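PDB 4RYK: Lmo0325 protein from Listeria monocytogenes EGD-e, which is a putative Rgg-type transcriptional regulator that probably binds DNA through an N-terminal helix-turn-helix domain, its C-terminal part built of paired helices. Local coordinates for residues A[157-162]-A[180-185]; A[202-207]-A[228-233]; A[251-256]-A[267-272]; A[272-277]-A[288-293]. All blocks are in the same frame, centred on the assembly; numbering follows the deposited sequence.

Contact 1: A[157-162]-A[180-185]; sequences QTWTLE and IHFYQI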
# COMPACT_ATOMS: atom_id res chain seq x y z
N GLN A 157 -12.07 -9.25 -21.93
CA GLN A 157 -13.31 -8.92 -21.23
C GLN A 157 -13.06 -8.50 -19.81
O GLN A 157 -13.90 -7.84 -19.19
CB GLN A 157 -14.23 -10.15 -21.17
CG GLN A 157 -14.60 -10.77 -22.48
CD GLN A 157 -15.34 -9.82 -23.38
OE1 GLN A 157 -15.36 -10.01 -24.60
NE2 GLN A 157 -15.94 -8.76 -22.80
N THR A 158 -11.94 -8.96 -19.27
CA THR A 158 -11.59 -8.65 -17.88
C THR A 158 -10.07 -8.35 -17.82
O THR A 158 -9.26 -8.95 -18.54
CB THR A 158 -11.98 -9.75 -16.91
OG1 THR A 158 -11.28 -10.91 -17.26
CG2 THR A 158 -13.40 -10.11 -17.02
N TRP A 159 -9.74 -7.34 -17.02
CA TRP A 159 -8.39 -6.80 -16.93
C TRP A 159 -7.81 -7.11 -15.55
O TRP A 159 -8.54 -7.12 -14.58
CB TRP A 159 -8.44 -5.32 -17.12
CG TRP A 159 -8.60 -4.85 -18.53
CD1 TRP A 159 -9.02 -5.56 -19.61
CD2 TRP A 159 -8.45 -3.51 -18.98
NE1 TRP A 159 -9.09 -4.75 -20.73
CE2 TRP A 159 -8.78 -3.48 -20.36
CE3 TRP A 159 -8.05 -2.34 -18.36
CZ2 TRP A 159 -8.68 -2.33 -21.12
CZ3 TRP A 159 -7.99 -1.18 -19.11
CH2 TRP A 159 -8.30 -1.19 -20.49
N THR A 160 -6.53 -7.42 -15.49
CA THR A 160 -5.79 -7.32 -14.26
C THR A 160 -5.05 -5.99 -14.30
O THR A 160 -5.25 -5.19 -15.21
CB THR A 160 -4.80 -8.49 -14.12
OG1 THR A 160 -3.79 -8.35 -15.11
CG2 THR A 160 -5.54 -9.82 -14.33
N LEU A 161 -4.22 -5.70 -13.29
CA LEU A 161 -3.61 -4.37 -13.25
C LEU A 161 -2.62 -4.14 -14.39
O LEU A 161 -2.38 -3.00 -14.77
CB LEU A 161 -2.95 -4.11 -11.92
CG LEU A 161 -3.96 -4.11 -10.78
CD1 LEU A 161 -3.25 -3.86 -9.46
CD2 LEU A 161 -5.06 -3.08 -10.94
N GLU A 162 -2.07 -5.21 -14.94
CA GLU A 162 -1.21 -5.08 -16.11
C GLU A 162 -1.91 -4.30 -17.24
O GLU A 162 -1.33 -3.43 -17.86
CB GLU A 162 -0.78 -6.48 -16.59
CG GLU A 162 0.04 -6.48 -17.88
CD GLU A 162 1.46 -5.99 -17.65
OE1 GLU A 162 1.88 -5.85 -16.47
OE2 GLU A 162 2.18 -5.79 -18.61
N ILE A 180 -13.35 4.70 -25.17
CA ILE A 180 -14.51 4.57 -24.29
C ILE A 180 -14.86 3.14 -23.96
O ILE A 180 -15.16 2.82 -22.79
CB ILE A 180 -15.72 5.29 -24.90
CG1 ILE A 180 -15.48 6.80 -24.81
CG2 ILE A 180 -17.02 4.87 -24.21
CD1 ILE A 180 -16.34 7.60 -25.79
N HIS A 181 -14.84 2.28 -24.97
CA HIS A 181 -15.06 0.87 -24.77
C HIS A 181 -14.02 0.26 -23.79
O HIS A 181 -14.37 -0.49 -22.90
CB HIS A 181 -15.03 0.13 -26.14
CG HIS A 181 -15.02 -1.37 -26.02
ND1 HIS A 181 -16.17 -2.13 -25.94
CD2 HIS A 181 -13.98 -2.25 -25.95
CE1 HIS A 181 -15.85 -3.41 -25.84
NE2 HIS A 181 -14.53 -3.51 -25.85
N PHE A 182 -12.76 0.58 -23.96
CA PHE A 182 -11.75 0.07 -23.04
C PHE A 182 -11.96 0.62 -21.61
O PHE A 182 -11.82 -0.10 -20.63
CB PHE A 182 -10.31 0.40 -23.50
CG PHE A 182 -9.82 -0.42 -24.65
CD1 PHE A 182 -10.25 -1.71 -24.89
CD2 PHE A 182 -8.87 0.10 -25.48
CE1 PHE A 182 -9.78 -2.45 -25.97
CE2 PHE A 182 -8.41 -0.62 -26.58
CZ PHE A 182 -8.86 -1.89 -26.82
N TYR A 183 -12.25 1.90 -21.50
CA TYR A 183 -12.60 2.52 -20.26
C TYR A 183 -13.73 1.78 -19.51
O TYR A 183 -13.62 1.50 -18.30
CB TYR A 183 -12.97 4.00 -20.50
CG TYR A 183 -13.48 4.72 -19.27
CD1 TYR A 183 -12.60 5.32 -18.40
CD2 TYR A 183 -14.83 4.84 -18.98
CE1 TYR A 183 -13.06 5.98 -17.27
CE2 TYR A 183 -15.28 5.51 -17.85
CZ TYR A 183 -14.38 6.07 -17.00
OH TYR A 183 -14.77 6.74 -15.85
N GLN A 184 -14.81 1.44 -20.22
CA GLN A 184 -15.90 0.65 -19.63
C GLN A 184 -15.39 -0.72 -19.15
O GLN A 184 -15.66 -1.11 -18.04
CB GLN A 184 -17.10 0.54 -20.57
CG GLN A 184 -17.85 1.87 -20.65
CD GLN A 184 -18.89 1.96 -21.79
OE1 GLN A 184 -19.10 1.02 -22.59
NE2 GLN A 184 -19.53 3.11 -21.87
N ILE A 185 -14.57 -1.40 -19.90
CA ILE A 185 -13.98 -2.64 -19.36
C ILE A 185 -13.10 -2.42 -18.11
O ILE A 185 -13.20 -3.18 -17.15
CB ILE A 185 -13.11 -3.32 -20.41
CG1 ILE A 185 -13.87 -3.52 -21.72
CG2 ILE A 185 -12.55 -4.62 -19.88
CD1 ILE A 185 -14.73 -4.75 -21.78
O HOH W 1 -12.20 -5.53 -16.41
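Ile185 lays its CG2 methyl over one face of the Trp159 indole, and this CH-pi contact is the main apolar join between the loop that leads into helix 161-170 and helix 176-193. The methyl sits 3.8 Å from the centroid of the five-membered ring, 22° off its normal, and comes within 3.6 Å of Trp159 NE1, displaced toward the rim. The branch is presented by the isoleucine torsion: with CG1 anti to the carbonyl carbon (chi1 -53°), CG2 lies anti to the backbone N and faces the loop. The same methyl is 3.6 Å from Gln157 O, wedged between the indole and the loop backbone.

The six-membered end of the indole reaches one helical turn back. Trp159 CH2 is 4.0 Å from Phe182 CB and 3.7 Å from Phe182 O, the two side chains crossing at about a right angle.

No direct hydrogen bond spans the two segments; a water does so instead. It accepts from Trp159 N at 3.1 Å and donates to Ile185 O at 2.7 Å, linking the loop backbone to a helix carbonyl. Gln157 O is bound by Lys188 NZ, a further polar tie to helix 176-193.

Thr160, next to Trp159, is the N-cap of helix 161-170, so the indole packs right at the start of that helix. Lys21 and Glu66 of the second subunit hydrogen-bond to Thr160 OG1 and Leu161 N, respectively, while the indole is also met edge-to-face by Phe167 and touches Leu153 of helix 143-153.

Contact 2: A[202-207]-A[228-233]; sequences LFCHLF and EKLKEA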
# COMPACT_ATOMS: atom_id res chain seq x y z
N LEU A 202 -3.17 3.15 -8.17
CA LEU A 202 -3.05 3.09 -9.64
C LEU A 202 -4.31 3.59 -10.32
O LEU A 202 -4.24 4.38 -11.24
CB LEU A 202 -2.81 1.68 -10.04
CG LEU A 202 -2.60 1.46 -11.53
CD1 LEU A 202 -1.29 2.08 -11.99
CD2 LEU A 202 -2.62 -0.05 -11.82
N PHE A 203 -5.49 3.19 -9.85
CA PHE A 203 -6.69 3.76 -10.44
C PHE A 203 -6.79 5.27 -10.22
O PHE A 203 -7.19 5.98 -11.14
CB PHE A 203 -7.93 3.01 -9.99
CG PHE A 203 -8.08 1.69 -10.68
CD1 PHE A 203 -8.63 1.62 -11.94
CD2 PHE A 203 -7.71 0.55 -10.08
CE1 PHE A 203 -8.78 0.42 -12.59
CE2 PHE A 203 -7.85 -0.66 -10.73
CZ PHE A 203 -8.37 -0.73 -11.97
N CYS A 204 -6.46 5.76 -9.02
CA CYS A 204 -6.49 7.20 -8.77
C CYS A 204 -5.65 7.97 -9.74
O CYS A 204 -6.10 8.94 -10.33
CB CYS A 204 -6.03 7.55 -7.36
SG CYS A 204 -7.23 7.13 -6.06
N HIS A 205 -4.43 7.51 -9.91
CA HIS A 205 -3.51 8.09 -10.85
C HIS A 205 -4.07 8.10 -12.28
O HIS A 205 -3.97 9.09 -13.00
CB HIS A 205 -2.24 7.27 -10.80
CG HIS A 205 -1.22 7.71 -11.78
ND1 HIS A 205 -0.44 8.83 -11.58
CD2 HIS A 205 -0.87 7.21 -12.98
CE1 HIS A 205 0.36 8.99 -12.62
NE2 HIS A 205 0.12 8.02 -13.49
N LEU A 206 -4.62 6.98 -12.72
CA LEU A 206 -5.16 6.92 -14.07
C LEU A 206 -6.35 7.88 -14.18
O LEU A 206 -6.46 8.61 -15.16
CB LEU A 206 -5.64 5.51 -14.35
CG LEU A 206 -6.44 5.36 -15.66
CD1 LEU A 206 -5.61 5.86 -16.83
CD2 LEU A 206 -6.86 3.94 -15.89
N PHE A 207 -7.26 7.88 -13.21
CA PHE A 207 -8.44 8.72 -13.30
C PHE A 207 -8.06 10.19 -13.28
O PHE A 207 -8.72 11.02 -13.93
CB PHE A 207 -9.42 8.47 -12.16
CG PHE A 207 -10.16 7.15 -12.21
CD1 PHE A 207 -10.69 6.67 -13.38
CD2 PHE A 207 -10.34 6.42 -11.06
CE1 PHE A 207 -11.39 5.49 -13.40
CE2 PHE A 207 -11.03 5.25 -11.07
CZ PHE A 207 -11.56 4.77 -12.27
N GLU A 228 -15.73 12.03 -10.84
CA GLU A 228 -16.54 11.35 -9.83
C GLU A 228 -15.89 10.00 -9.43
O GLU A 228 -15.92 9.58 -8.26
CB GLU A 228 -17.97 11.21 -10.36
CG GLU A 228 -18.93 10.32 -9.59
CD GLU A 228 -20.14 9.83 -10.44
OE1 GLU A 228 -20.55 10.50 -11.44
OE2 GLU A 228 -20.69 8.73 -10.09
N LYS A 229 -15.24 9.34 -10.39
CA LYS A 229 -14.55 8.10 -10.09
C LYS A 229 -13.30 8.33 -9.29
O LYS A 229 -12.95 7.53 -8.45
CB LYS A 229 -14.11 7.37 -11.35
CG LYS A 229 -15.25 6.87 -12.22
CD LYS A 229 -15.98 5.68 -11.62
CE LYS A 229 -17.43 5.81 -12.07
NZ LYS A 229 -18.11 4.54 -11.94
N LEU A 230 -12.58 9.39 -9.63
CA LEU A 230 -11.39 9.75 -8.87
C LEU A 230 -11.80 10.05 -7.40
O LEU A 230 -11.14 9.62 -6.48
CB LEU A 230 -10.72 10.95 -9.50
CG LEU A 230 -9.61 11.56 -8.65
CD1 LEU A 230 -8.51 10.57 -8.44
CD2 LEU A 230 -9.04 12.78 -9.33
N LYS A 231 -12.87 10.80 -7.22
CA LYS A 231 -13.41 11.09 -5.89
C LYS A 231 -13.74 9.80 -5.15
O LYS A 231 -13.26 9.57 -4.03
CB LYS A 231 -14.67 11.92 -5.94
CG LYS A 231 -14.48 13.37 -6.36
CD LYS A 231 -14.01 14.21 -5.19
CE LYS A 231 -13.98 15.72 -5.50
NZ LYS A 231 -13.71 16.47 -4.23
N GLU A 232 -14.52 8.94 -5.80
CA GLU A 232 -14.90 7.68 -5.17
C GLU A 232 -13.70 6.82 -4.84
O GLU A 232 -13.58 6.27 -3.72
CB GLU A 232 -15.83 6.93 -6.09
CG GLU A 232 -16.37 5.64 -5.50
CD GLU A 232 -17.16 4.85 -6.54
OE1 GLU A 232 -16.58 4.15 -7.38
OE2 GLU A 232 -18.37 4.95 -6.51
N ALA A 233 -12.83 6.66 -5.79
CA ALA A 233 -11.65 5.81 -5.60
C ALA A 233 -10.80 6.33 -4.43
O ALA A 233 -10.38 5.56 -3.59
CB ALA A 233 -10.81 5.77 -6.87
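Phe207 receives the CB of Lys229 almost squarely over the centre of its ring. This CH-pi contact has CB 3.6 Å from the centroid and only 8° off the ring normal. A chi1 of -71° turns the ring of Phe207 across helix 228-233, with one face over Lys229 CB and with Ala233 CB at its edge, 4.2 Å from Phe207 CE2. Close to the backbones, Phe207 CB lies 3.9 Å from Leu230 CB, at the point where the two segments have their nearest CA atoms. Leu230 then turns CD1 back against helix 202-207, 3.5 Å from Cys204 O, and the Cys204 thiol sulfur SG closes this packed strip at 3.9 Å from Ala233 CB.

Segments 202-207 and 228-233 run antiparallel at 157°, axes 9.0 Å apart, within the hairpin of helices 197-216 and 220-235 in the Rgg C-terminal domain, a family grouped with TPR-like helical repeats. No hydrogen bond links the two segments, which meet by van der Waals and CH-pi packing.

The looser part begins beyond Lys229 CB, where the rest of this partly exposed side chain bends at chi2 and chi3 and carries NZ away from helix 202-207. The Phe207 ring is met edge-to-face by Tyr190 of helix 176-193, and Tyr190 OH also hydrogen-bonds Glu232 OE1. Leu230 and Cys204 reach Ala249 and Tyr245 of helix 243-259.

Contact 3: A[251-256]-A[267-272]; sequences YYQGAI and YRQAKR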
# COMPACT_ATOMS: atom_id res chain seq x y z
N TYR A 251 -8.43 19.75 -6.62
CA TYR A 251 -7.91 20.58 -7.68
C TYR A 251 -8.79 20.50 -8.96
O TYR A 251 -9.24 21.52 -9.49
CB TYR A 251 -6.46 20.21 -8.04
CG TYR A 251 -6.02 21.07 -9.20
CD1 TYR A 251 -6.23 20.66 -10.50
CD2 TYR A 251 -5.45 22.32 -8.98
CE1 TYR A 251 -5.89 21.48 -11.58
CE2 TYR A 251 -5.11 23.15 -10.02
CZ TYR A 251 -5.33 22.74 -11.33
OH TYR A 251 -4.97 23.59 -12.35
N TYR A 252 -9.03 19.30 -9.46
CA TYR A 252 -9.83 19.17 -10.69
C TYR A 252 -11.31 19.60 -10.56
O TYR A 252 -11.88 20.10 -11.52
CB TYR A 252 -9.68 17.75 -11.29
CG TYR A 252 -8.31 17.52 -11.87
CD1 TYR A 252 -7.85 18.29 -12.95
CD2 TYR A 252 -7.47 16.55 -11.38
CE1 TYR A 252 -6.59 18.09 -13.49
CE2 TYR A 252 -6.19 16.34 -11.91
CZ TYR A 252 -5.75 17.13 -12.94
OH TYR A 252 -4.50 16.94 -13.47
N GLN A 253 -11.90 19.47 -9.38
CA GLN A 253 -13.27 19.92 -9.14
C GLN A 253 -13.27 21.44 -9.27
O GLN A 253 -14.19 22.05 -9.85
CB GLN A 253 -13.77 19.47 -7.76
CG GLN A 253 -15.19 19.91 -7.40
CD GLN A 253 -16.23 19.45 -8.42
OE1 GLN A 253 -16.80 18.40 -8.26
NE2 GLN A 253 -16.42 20.21 -9.52
N GLY A 254 -12.18 22.05 -8.80
CA GLY A 254 -12.00 23.48 -8.93
C GLY A 254 -11.98 23.91 -10.38
O GLY A 254 -12.69 24.82 -10.78
N ALA A 255 -11.18 23.23 -11.18
CA ALA A 255 -11.04 23.56 -12.59
C ALA A 255 -12.38 23.41 -13.32
O ALA A 255 -12.76 24.26 -14.12
CB ALA A 255 -10.00 22.64 -13.22
N ILE A 256 -13.09 22.31 -13.06
CA ILE A 256 -14.38 22.08 -13.66
C ILE A 256 -15.41 23.12 -13.26
O ILE A 256 -16.21 23.58 -14.09
CB ILE A 256 -14.87 20.67 -13.38
CG1 ILE A 256 -13.93 19.67 -14.09
CG2 ILE A 256 -16.30 20.52 -13.86
CD1 ILE A 256 -14.28 18.22 -13.88
N TYR A 267 -11.75 28.70 -8.72
CA TYR A 267 -10.42 29.22 -8.55
C TYR A 267 -9.93 29.10 -7.11
O TYR A 267 -8.80 28.69 -6.90
CB TYR A 267 -10.39 30.66 -8.96
CG TYR A 267 -9.04 31.29 -8.87
CD1 TYR A 267 -8.02 30.91 -9.73
CD2 TYR A 267 -8.80 32.31 -7.96
CE1 TYR A 267 -6.78 31.51 -9.65
CE2 TYR A 267 -7.56 32.93 -7.89
CZ TYR A 267 -6.57 32.52 -8.73
OH TYR A 267 -5.35 33.13 -8.64
N ARG A 268 -10.75 29.46 -6.13
CA ARG A 268 -10.34 29.37 -4.74
C ARG A 268 -10.08 27.91 -4.33
O ARG A 268 -9.19 27.61 -3.58
CB ARG A 268 -11.37 30.01 -3.82
CG ARG A 268 -11.59 31.52 -4.04
CD ARG A 268 -10.72 32.45 -3.18
NE ARG A 268 -11.28 32.76 -1.85
CZ ARG A 268 -10.73 33.58 -0.94
NH1 ARG A 268 -9.59 34.21 -1.19
NH2 ARG A 268 -11.34 33.78 0.24
N GLN A 269 -10.86 26.99 -4.87
CA GLN A 269 -10.67 25.61 -4.54
C GLN A 269 -9.36 25.09 -5.11
O GLN A 269 -8.66 24.34 -4.45
CB GLN A 269 -11.82 24.81 -5.09
CG GLN A 269 -11.59 23.32 -5.04
CD GLN A 269 -12.53 22.64 -4.13
OE1 GLN A 269 -13.03 23.25 -3.20
NE2 GLN A 269 -12.81 21.38 -4.40
N ALA A 270 -9.07 25.45 -6.35
CA ALA A 270 -7.83 25.04 -7.02
C ALA A 270 -6.60 25.61 -6.32
O ALA A 270 -5.61 24.91 -6.13
CB ALA A 270 -7.85 25.48 -8.48
N LYS A 271 -6.65 26.89 -5.98
CA LYS A 271 -5.60 27.52 -5.18
C LYS A 271 -5.43 26.87 -3.81
O LYS A 271 -4.33 26.77 -3.31
CB LYS A 271 -5.89 29.01 -5.01
CG LYS A 271 -5.76 29.80 -6.31
CD LYS A 271 -4.32 30.21 -6.60
CE LYS A 271 -3.97 31.52 -5.89
NZ LYS A 271 -2.56 31.97 -6.12
N ARG A 272 -6.52 26.43 -3.21
CA ARG A 272 -6.44 25.78 -1.92
C ARG A 272 -5.73 24.40 -2.05
O ARG A 272 -4.93 24.00 -1.19
CB ARG A 272 -7.82 25.65 -1.35
CG ARG A 272 -7.88 24.80 -0.12
CD ARG A 272 -7.69 25.65 1.08
NE ARG A 272 -6.32 26.02 1.40
CZ ARG A 272 -5.47 25.31 2.15
NH1 ARG A 272 -4.27 25.80 2.42
NH2 ARG A 272 -5.81 24.10 2.63
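Gly254 gives the Gln269 side chain a bare stretch of backbone to lie against: Gln269 CG is 3.9 Å from Gly254 CA, and the backbone Ala270 N stands 4.4 Å from the same carbon. With no side chain on Gly254 between them, the axes of the two segments approach to 7.3 Å. Beyond the glycine, Gln269 NE2 rests 4.0 Å from Gln253 CB, with the two amide planes 66° apart.

One turn earlier, Tyr251 brings the CE2 side of its ring to 3.9 Å from Ala270 CB, and Ala270 O lies at the ring edge, 3.9 Å from Tyr251 CD2. The CB of Tyr251 points away from helix 267-272, yet a chi1 of 177° brings the ring across to Ala270.

Farther out, Gln269 NE2 is held by a hydrogen bond to Asn250 O, and Tyr251 is met edge-to-face by Tyr289 of helix 283-300. The small residues Gly254 and Ala270 thus permit a close antiparallel crossing, at 157°, of segments 251-256 and 267-272. These belong to the consecutive helices 243-259 and 263-279, a helical hairpin consistent with the TPR-like build of the Rgg C-terminal domain.

Contact 4: A[272-277]-A[288-293]; sequences RAIQTW and LYSVVL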
# COMPACT_ATOMS: atom_id res chain seq x y z
N ARG A 272 -6.52 26.43 -3.21
CA ARG A 272 -6.44 25.78 -1.92
C ARG A 272 -5.73 24.40 -2.05
O ARG A 272 -4.93 24.00 -1.19
CB ARG A 272 -7.82 25.65 -1.35
CG ARG A 272 -7.88 24.80 -0.12
CD ARG A 272 -7.69 25.65 1.08
NE ARG A 272 -6.32 26.02 1.40
CZ ARG A 272 -5.47 25.31 2.15
NH1 ARG A 272 -4.27 25.80 2.42
NH2 ARG A 272 -5.81 24.10 2.63
N ALA A 273 -5.98 23.67 -3.14
CA ALA A 273 -5.31 22.41 -3.33
C ALA A 273 -3.79 22.61 -3.47
O ALA A 273 -3.00 21.90 -2.85
CB ALA A 273 -5.86 21.69 -4.53
N ILE A 274 -3.38 23.58 -4.27
CA ILE A 274 -1.97 23.91 -4.42
C ILE A 274 -1.31 24.27 -3.08
O ILE A 274 -0.21 23.80 -2.78
CB ILE A 274 -1.84 25.04 -5.44
CG1 ILE A 274 -2.10 24.47 -6.82
CG2 ILE A 274 -0.48 25.76 -5.38
CD1 ILE A 274 -2.41 25.53 -7.85
N GLN A 275 -1.97 25.11 -2.30
CA GLN A 275 -1.46 25.47 -0.98
C GLN A 275 -1.36 24.27 -0.06
O GLN A 275 -0.48 24.20 0.78
CB GLN A 275 -2.39 26.52 -0.37
CG GLN A 275 -2.02 27.11 0.98
CD GLN A 275 -0.62 27.72 1.07
OE1 GLN A 275 -0.10 28.31 0.10
NE2 GLN A 275 -0.01 27.60 2.27
N THR A 276 -2.29 23.33 -0.22
CA THR A 276 -2.30 22.14 0.59
C THR A 276 -1.13 21.28 0.24
O THR A 276 -0.46 20.76 1.13
CB THR A 276 -3.61 21.36 0.46
OG1 THR A 276 -4.70 22.15 0.95
CG2 THR A 276 -3.54 20.11 1.29
N TRP A 277 -0.85 21.11 -1.05
CA TRP A 277 0.35 20.37 -1.41
C TRP A 277 1.61 21.03 -0.80
O TRP A 277 2.55 20.32 -0.37
CB TRP A 277 0.53 20.26 -2.92
CG TRP A 277 -0.31 19.18 -3.56
CD1 TRP A 277 -0.35 17.88 -3.19
CD2 TRP A 277 -1.16 19.31 -4.68
NE1 TRP A 277 -1.19 17.19 -3.99
CE2 TRP A 277 -1.72 18.06 -4.91
CE3 TRP A 277 -1.55 20.38 -5.48
CZ2 TRP A 277 -2.61 17.82 -5.94
CZ3 TRP A 277 -2.46 20.16 -6.47
CH2 TRP A 277 -2.97 18.88 -6.71
N LEU A 288 4.21 22.17 -10.03
CA LEU A 288 3.68 21.65 -11.26
C LEU A 288 2.23 22.04 -11.47
O LEU A 288 1.85 22.48 -12.56
CB LEU A 288 3.88 20.16 -11.34
CG LEU A 288 3.27 19.60 -12.60
CD1 LEU A 288 4.06 20.04 -13.86
CD2 LEU A 288 3.17 18.08 -12.48
N TYR A 289 1.41 21.94 -10.43
CA TYR A 289 -0.01 22.27 -10.59
C TYR A 289 -0.24 23.75 -10.75
O TYR A 289 -1.24 24.10 -11.35
CB TYR A 289 -0.91 21.74 -9.45
CG TYR A 289 -1.33 20.34 -9.73
CD1 TYR A 289 -0.54 19.29 -9.36
CD2 TYR A 289 -2.47 20.07 -10.46
CE1 TYR A 289 -0.88 18.01 -9.67
CE2 TYR A 289 -2.82 18.79 -10.77
CZ TYR A 289 -2.01 17.77 -10.37
OH TYR A 289 -2.32 16.49 -10.66
N SER A 290 0.63 24.59 -10.18
CA SER A 290 0.61 26.04 -10.48
C SER A 290 0.76 26.35 -11.96
O SER A 290 0.15 27.27 -12.44
CB SER A 290 1.73 26.77 -9.77
OG SER A 290 1.52 26.55 -8.40
N VAL A 291 1.62 25.61 -12.64
CA VAL A 291 1.78 25.75 -14.08
C VAL A 291 0.50 25.29 -14.78
O VAL A 291 -0.02 25.97 -15.65
CB VAL A 291 2.96 24.91 -14.57
CG1 VAL A 291 3.03 24.91 -16.12
CG2 VAL A 291 4.21 25.48 -13.95
N VAL A 292 -0.01 24.14 -14.39
CA VAL A 292 -1.24 23.69 -14.97
C VAL A 292 -2.31 24.75 -14.83
O VAL A 292 -3.09 25.02 -15.76
CB VAL A 292 -1.73 22.41 -14.32
CG1 VAL A 292 -3.04 21.97 -14.94
CG2 VAL A 292 -0.68 21.30 -14.46
N LEU A 293 -2.34 25.38 -13.66
CA LEU A 293 -3.43 26.29 -13.36
C LEU A 293 -3.32 27.54 -14.22
O LEU A 293 -4.32 28.04 -14.74
CB LEU A 293 -3.43 26.68 -11.89
CG LEU A 293 -4.42 27.76 -11.47
CD1 LEU A 293 -5.81 27.34 -11.91
CD2 LEU A 293 -4.41 28.01 -9.98
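Trp277 and Tyr289 lie against each other as an offset stack. The six-membered ring of the indole and the phenol ring have centroids 4.4 Å apart and planes at 25°, a noticeable tilt. The overlap is partial: Trp277 CH2 stands over the centre of the tyrosine ring, and Trp277 CZ3 comes within 3.5 Å of Tyr289 CG, so it is the far corner of the benzo ring that does the touching. In Trp277, a chi1 of -81° leaves the indole beside the backbone N and sends it across toward helix 288-293.

One turn back along helix 272-277, Ile274 crosses Tyr289 at a slant, its CG1 4.0 Å from Tyr289 CB. The two ends of the isoleucine part company here. CG2 turns to Ser290 OG at 3.7 Å, while CD1 reaches Leu293 CD2 at 3.8 Å, so the side chain is set among three residues of the opposing helix. Ser290 OG is hydrogen-bonded to Ala286 O within its own helix and meets the isoleucine as a packing partner.

No hydrogen bond crosses between the segments. Within helix 272-277, Arg272 O takes both Thr276 N and Thr276 OG1, the latter at 2.8 Å, from opposite faces of its carbonyl plane.

The two segments run antiparallel at 165° with axes 10.0 Å apart. Beyond Arg272 lies the second subunit, whose Glu279 forms a salt bridge with Arg272 NH2. Helix 243-259 closes the aromatic side, its Tyr252 against Tyr289 and its Ile247 and Val248 against Trp277.

How the contacts relate
From the N terminus, contact 1 comes first, closing the 17 residues between its segments and bringing the loop before helix 161-170 against helix 176-193. Contact 2 follows, closing the hairpin of helices 197-216 and 220-235; it touches contact 1 where Leu161 packs on Phe203 and Tyr183 on Lys229. Contact 3 joins helices 243-259 and 263-279, and contact 4 continues from helix 263-279 to helix 283-300. All four lie in series, none nested or crossed. The segments of contacts 3 and 4 meet at Arg272 on helix 263-279, and the contacts touch through Tyr251 against Leu293 and Val292. Contacts 1 and 4, centres about 31 Å apart, both reach the second subunit.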